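Putative lipoprotein (Bacteroides thetaiotaomicron, PDB 4Q1Z) is of unknown function, a two-domain putative lipoprotein of the DUF4876 family, probably tethered to a bacterial membrane by a lipid. Local coordinates at residues Glu194-Gln206 and Ile216-Asn228. Residues are numbered along the deposited sequence; the frame is centred on the assembly and turned at random.
Sequences ESCIISQFAANHQ and IDGSSSEFEFNMN
Ile198 pairs with Phe223 and Ser199 with Glu224 as parallel neighbours, held by three backbone bonds: Phe223 N to Ile197 O, Ser199 N to Phe223 O and Phe225 N to Ser199 O. Before this ladder begins, a side chain extends it: Glu222, bent at chi2 (73°), turns its OE1 back to accept from Ile197 N at 2.7 Å, while its OE2 forms a salt bridge with Arg387. On the Ile198 face of the sheet, the CG2 branch of Ile198 sits over one face of the Phe225 ring, 3.7 Å from its centroid, and Met240 of strand 238-245 packs against both residues. On the other face, Ser199 OG and Ser221 OG lie 2.8 Å apart. Glu224 offers OE1 to Ala202 N from the anti side of the carboxylate, somewhat out of its plane; Gln235 N holds OE2.

Past the strand, 202-206 runs alongside 216-219 in the opposite direction, and a water bridges Ala202 O and Ser219 O. His205 lies alongside Ile216, whose CD1 meets the imidazole edge at CD2, 3.6 Å away. With CG anti to the backbone N (chi1 167°), Asp217 stacks its carboxylate on the Asn204 amide, the planes 22° apart, and its OD1 takes both Ser219 N and Ser219 OG, the latter at 2.6 Å. An alanine at Asp217 is likely to leave both Ser219 donors without this acceptor and strip the Asn204 amide of its stacking partner.

These are two parallel strands of a mixed sheet, joined by a crossover of loop and turn without a helix, where 195-199 lies between 131-136 and 223-224; beside it, Asp217 closes an Asx turn.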
loop_
_atom_site.group_PDB
_atom_site.type_symbol
_atom_site.label_atom_id
_atom_site.label_comp_id
_atom_site.label_asym_id
_atom_site.label_seq_id
_atom_site.Cartn_x
_atom_site.Cartn_y
_atom_site.Cartn_z
ATOM N N GLU A 194 0.362 -6.651 -8.746
ATOM C CA GLU A 194 1.047 -7.651 -7.948
ATOM C C GLU A 194 1.065 -7.247 -6.490
ATOM O O GLU A 194 1.181 -6.065 -6.161
ATOM C CB GLU A 194 2.479 -7.874 -8.437
ATOM C CG GLU A 194 2.604 -8.781 -9.654
ATOM C CD GLU A 194 4.018 -9.168 -10.058
ATOM O OE1 GLU A 194 4.983 -8.554 -9.545
ATOM O OE2 GLU A 194 4.160 -10.090 -10.896
ATOM N N SER A 195 0.931 -8.245 -5.618
ATOM C CA SER A 195 0.982 -8.093 -4.166
ATOM C C SER A 195 2.233 -8.754 -3.588
ATOM O O SER A 195 2.740 -9.727 -4.140
ATOM C CB SER A 195 -0.245 -8.727 -3.504
ATOM O OG SER A 195 -1.411 -7.924 -3.503
ATOM N N CYS A 196 2.705 -8.216 -2.463
ATOM C CA CYS A 196 3.716 -8.810 -1.605
ATOM C C CYS A 196 3.082 -9.032 -0.238
ATOM O O CYS A 196 2.611 -8.074 0.392
ATOM C CB CYS A 196 4.989 -7.982 -1.498
ATOM S SG CYS A 196 6.271 -8.765 -0.485
ATOM N N ILE A 197 3.013 -10.299 0.186
ATOM C CA ILE A 197 2.498 -10.650 1.499
ATOM C C ILE A 197 3.701 -10.915 2.401
ATOM O O ILE A 197 4.663 -11.571 1.993
ATOM C CB ILE A 197 1.499 -11.861 1.478
ATOM C CG1 ILE A 197 0.332 -11.630 0.484
ATOM C CG2 ILE A 197 0.988 -12.218 2.899
ATOM C CD1 ILE A 197 -0.371 -12.838 0.063
ATOM N N ILE A 198 3.637 -10.370 3.621
ATOM C CA ILE A 198 4.595 -10.580 4.698
ATOM C C ILE A 198 3.801 -11.184 5.837
ATOM O O ILE A 198 2.795 -10.610 6.247
ATOM C CB ILE A 198 5.393 -9.313 5.137
ATOM C CG1 ILE A 198 5.751 -8.392 3.954
ATOM C CG2 ILE A 198 6.625 -9.732 5.908
ATOM C CD1 ILE A 198 5.943 -6.948 4.347
ATOM N N SER A 199 4.215 -12.362 6.297
ATOM C CA SER A 199 3.603 -13.077 7.413
ATOM C C SER A 199 4.514 -13.029 8.624
ATOM O O SER A 199 5.728 -12.938 8.466
ATOM C CB SER A 199 3.341 -14.529 7.032
ATOM O OG SER A 199 2.096 -14.708 6.378
ATOM N N GLN A 200 3.946 -13.087 9.831
ATOM C CA GLN A 200 4.729 -13.185 11.067
ATOM C C GLN A 200 5.482 -14.527 11.015
ATOM O O GLN A 200 6.686 -14.579 11.245
ATOM C CB GLN A 200 3.800 -13.107 12.305
ATOM C CG GLN A 200 4.498 -13.415 13.612
ATOM C CD GLN A 200 3.578 -13.904 14.703
ATOM O OE1 GLN A 200 3.729 -15.023 15.200
ATOM N NE2 GLN A 200 2.668 -13.056 15.170
ATOM N N PHE A 201 4.743 -15.596 10.648
ATOM C CA PHE A 201 5.172 -16.985 10.534
ATOM C C PHE A 201 4.561 -17.535 9.261
ATOM O O PHE A 201 3.372 -17.841 9.237
ATOM C CB PHE A 201 4.717 -17.749 11.803
ATOM C CG PHE A 201 4.895 -19.252 11.852
ATOM C CD1 PHE A 201 6.113 -19.835 11.529
ATOM C CD2 PHE A 201 3.872 -20.072 12.320
ATOM C CE1 PHE A 201 6.273 -21.220 11.591
ATOM C CE2 PHE A 201 4.037 -21.450 12.394
ATOM C CZ PHE A 201 5.243 -22.015 12.053
ATOM N N ALA A 202 5.329 -17.564 8.168
ATOM C CA ALA A 202 4.774 -17.974 6.868
ATOM C C ALA A 202 4.612 -19.506 6.754
ATOM O O ALA A 202 5.321 -20.147 5.982
ATOM C CB ALA A 202 5.620 -17.424 5.730
ATOM N N ALA A 203 3.625 -20.070 7.482
ATOM C CA ALA A 203 3.349 -21.504 7.468
ATOM C C ALA A 203 1.864 -21.828 7.261
ATOM O O ALA A 203 1.007 -20.940 7.339
ATOM C CB ALA A 203 3.826 -22.138 8.771
ATOM N N ASN A 204 1.556 -23.120 7.031
ATOM C CA ASN A 204 0.173 -23.556 6.924
ATOM C C ASN A 204 -0.450 -23.610 8.318
ATOM O O ASN A 204 -0.368 -24.622 9.015
ATOM C CB ASN A 204 0.030 -24.889 6.211
ATOM C CG ASN A 204 -1.418 -25.206 5.947
ATOM O OD1 ASN A 204 -2.321 -24.392 6.236
ATOM N ND2 ASN A 204 -1.670 -26.382 5.386
ATOM N N HIS A 205 -1.074 -22.506 8.713
ATOM C CA HIS A 205 -1.714 -22.337 10.021
ATOM C C HIS A 205 -2.877 -23.298 10.230
ATOM O O HIS A 205 -3.265 -23.529 11.372
ATOM C CB HIS A 205 -2.223 -20.896 10.178
ATOM C CG HIS A 205 -1.170 -19.864 9.949
ATOM N ND1 HIS A 205 0.010 -19.858 10.681
ATOM C CD2 HIS A 205 -1.161 -18.820 9.090
ATOM C CE1 HIS A 205 0.702 -18.828 10.230
ATOM N NE2 HIS A 205 0.039 -18.169 9.275
ATOM N N GLN A 206 -3.432 -23.849 9.145
ATOM C CA GLN A 206 -4.586 -24.735 9.214
ATOM C C GLN A 206 -4.209 -26.174 9.541
ATOM O O GLN A 206 -5.108 -26.987 9.740
ATOM C CB GLN A 206 -5.404 -24.646 7.934
ATOM C CG GLN A 206 -6.059 -23.268 7.828
ATOM C CD GLN A 206 -6.552 -22.898 6.452
ATOM O OE1 GLN A 206 -6.197 -23.504 5.425
ATOM N NE2 GLN A 206 -7.377 -21.864 6.404
ATOM N N ILE A 216 -6.444 -18.527 7.094
ATOM C CA ILE A 216 -5.490 -18.632 5.983
ATOM C C ILE A 216 -4.408 -19.713 6.186
ATOM O O ILE A 216 -4.161 -20.185 7.303
ATOM C CB ILE A 216 -4.783 -17.242 5.755
ATOM C CG1 ILE A 216 -4.298 -16.624 7.098
ATOM C CG2 ILE A 216 -5.679 -16.263 4.997
ATOM C CD1 ILE A 216 -2.944 -16.291 7.158
ATOM N N ASP A 217 -3.748 -20.052 5.054
ATOM C CA ASP A 217 -2.539 -20.862 4.911
ATOM C C ASP A 217 -1.487 -19.841 4.504
ATOM O O ASP A 217 -1.548 -19.335 3.385
ATOM C CB ASP A 217 -2.727 -22.010 3.869
ATOM C CG ASP A 217 -1.465 -22.732 3.389
ATOM O OD1 ASP A 217 -0.373 -22.426 3.894
ATOM O OD2 ASP A 217 -1.568 -23.556 2.464
ATOM N N GLY A 218 -0.593 -19.475 5.420
ATOM C CA GLY A 218 0.412 -18.451 5.139
ATOM C C GLY A 218 1.687 -18.934 4.475
ATOM O O GLY A 218 2.640 -18.159 4.351
ATOM N N SER A 219 1.713 -20.200 4.008
ATOM C CA SER A 219 2.920 -20.809 3.430
ATOM C C SER A 219 3.392 -20.143 2.137
ATOM O O SER A 219 4.605 -20.090 1.931
ATOM C CB SER A 219 2.763 -22.319 3.226
ATOM O OG SER A 219 1.714 -22.657 2.331
ATOM N N SER A 220 2.467 -19.618 1.288
ATOM C CA SER A 220 2.830 -19.001 -0.005
ATOM C C SER A 220 3.183 -17.511 0.107
ATOM O O SER A 220 3.392 -16.862 -0.924
ATOM C CB SER A 220 1.735 -19.202 -1.047
ATOM O OG SER A 220 0.554 -18.518 -0.663
ATOM N N SER A 221 3.296 -16.979 1.338
ATOM C CA SER A 221 3.723 -15.589 1.583
ATOM C C SER A 221 5.091 -15.392 0.965
ATOM O O SER A 221 5.926 -16.286 1.066
ATOM C CB SER A 221 3.789 -15.296 3.084
ATOM O OG SER A 221 2.531 -15.368 3.736
ATOM N N GLU A 222 5.317 -14.253 0.304
ATOM C CA GLU A 222 6.603 -13.918 -0.323
ATOM C C GLU A 222 7.673 -13.751 0.746
ATOM O O GLU A 222 8.773 -14.292 0.623
ATOM C CB GLU A 222 6.468 -12.620 -1.150
ATOM C CG GLU A 222 5.702 -12.771 -2.460
ATOM C CD GLU A 222 4.203 -12.952 -2.347
ATOM O OE1 GLU A 222 3.578 -12.315 -1.469
ATOM O OE2 GLU A 222 3.648 -13.709 -3.170
ATOM N N PHE A 223 7.324 -13.026 1.815
ATOM C CA PHE A 223 8.212 -12.717 2.932
ATOM C C PHE A 223 7.634 -13.134 4.279
ATOM O O PHE A 223 6.443 -13.423 4.398
ATOM C CB PHE A 223 8.557 -11.210 2.955
ATOM C CG PHE A 223 9.633 -10.850 1.965
ATOM C CD1 PHE A 223 9.323 -10.621 0.631
ATOM C CD2 PHE A 223 10.969 -10.839 2.343
ATOM C CE1 PHE A 223 10.329 -10.358 -0.301
ATOM C CE2 PHE A 223 11.971 -10.600 1.411
ATOM C CZ PHE A 223 11.647 -10.341 0.099
ATOM N N GLU A 224 8.513 -13.202 5.286
ATOM C CA GLU A 224 8.168 -13.495 6.665
ATOM C C GLU A 224 9.111 -12.789 7.602
ATOM O O GLU A 224 10.233 -12.500 7.228
ATOM C CB GLU A 224 8.133 -14.991 6.955
ATOM C CG GLU A 224 9.461 -15.708 6.847
ATOM C CD GLU A 224 9.422 -17.106 7.411
ATOM O OE1 GLU A 224 8.417 -17.457 8.067
ATOM O OE2 GLU A 224 10.391 -17.860 7.180
ATOM N N PHE A 225 8.627 -12.476 8.811
ATOM C CA PHE A 225 9.387 -11.848 9.890
ATOM C C PHE A 225 9.992 -12.941 10.778
ATOM O O PHE A 225 9.580 -13.084 11.934
ATOM C CB PHE A 225 8.477 -10.933 10.712
ATOM C CG PHE A 225 7.898 -9.753 9.981
ATOM C CD1 PHE A 225 8.675 -8.626 9.723
ATOM C CD2 PHE A 225 6.548 -9.716 9.648
ATOM C CE1 PHE A 225 8.127 -7.504 9.086
ATOM C CE2 PHE A 225 5.991 -8.581 9.027
ATOM C CZ PHE A 225 6.792 -7.486 8.742
ATOM N N ASN A 226 10.924 -13.745 10.234
ATOM C CA ASN A 226 11.540 -14.833 10.997
ATOM C C ASN A 226 12.439 -14.288 12.145
ATOM O O ASN A 226 13.208 -13.352 11.950
ATOM C CB ASN A 226 12.338 -15.738 10.061
ATOM C CG ASN A 226 13.057 -16.880 10.705
ATOM O OD1 ASN A 226 12.564 -17.539 11.621
ATOM N ND2 ASN A 226 14.232 -17.176 10.191
HETATM N N MSE A 227 12.313 -14.865 13.342
HETATM C CA MSE A 227 13.116 -14.465 14.495
HETATM C C MSE A 227 13.760 -15.713 15.125
HETATM O O MSE A 227 14.231 -15.682 16.276
HETATM C CB MSE A 227 12.271 -13.678 15.515
HETATM C CG MSE A 227 11.750 -12.365 14.941
HETATM SE SE MSE A 227 10.938 -11.195 16.214
HETATM C CE MSE A 227 12.532 -10.558 17.126
ATOM N N ASN A 228 13.767 -16.804 14.337
ATOM C CA ASN A 228 14.333 -18.123 14.633
ATOM C C ASN A 228 13.782 -18.685 15.933
ATOM O O ASN A 228 14.524 -19.000 16.869
ATOM C CB ASN A 228 15.874 -18.106 14.608
ATOM C CG ASN A 228 16.429 -17.541 13.310
ATOM O OD1 ASN A 228 16.234 -18.105 12.212
ATOM N ND2 ASN A 228 17.050 -16.364 13.403
HETATM O O HOH W 1 1.052 -11.735 -3.307
HETATM O O HOH W 2 6.722 -20.237 3.753
#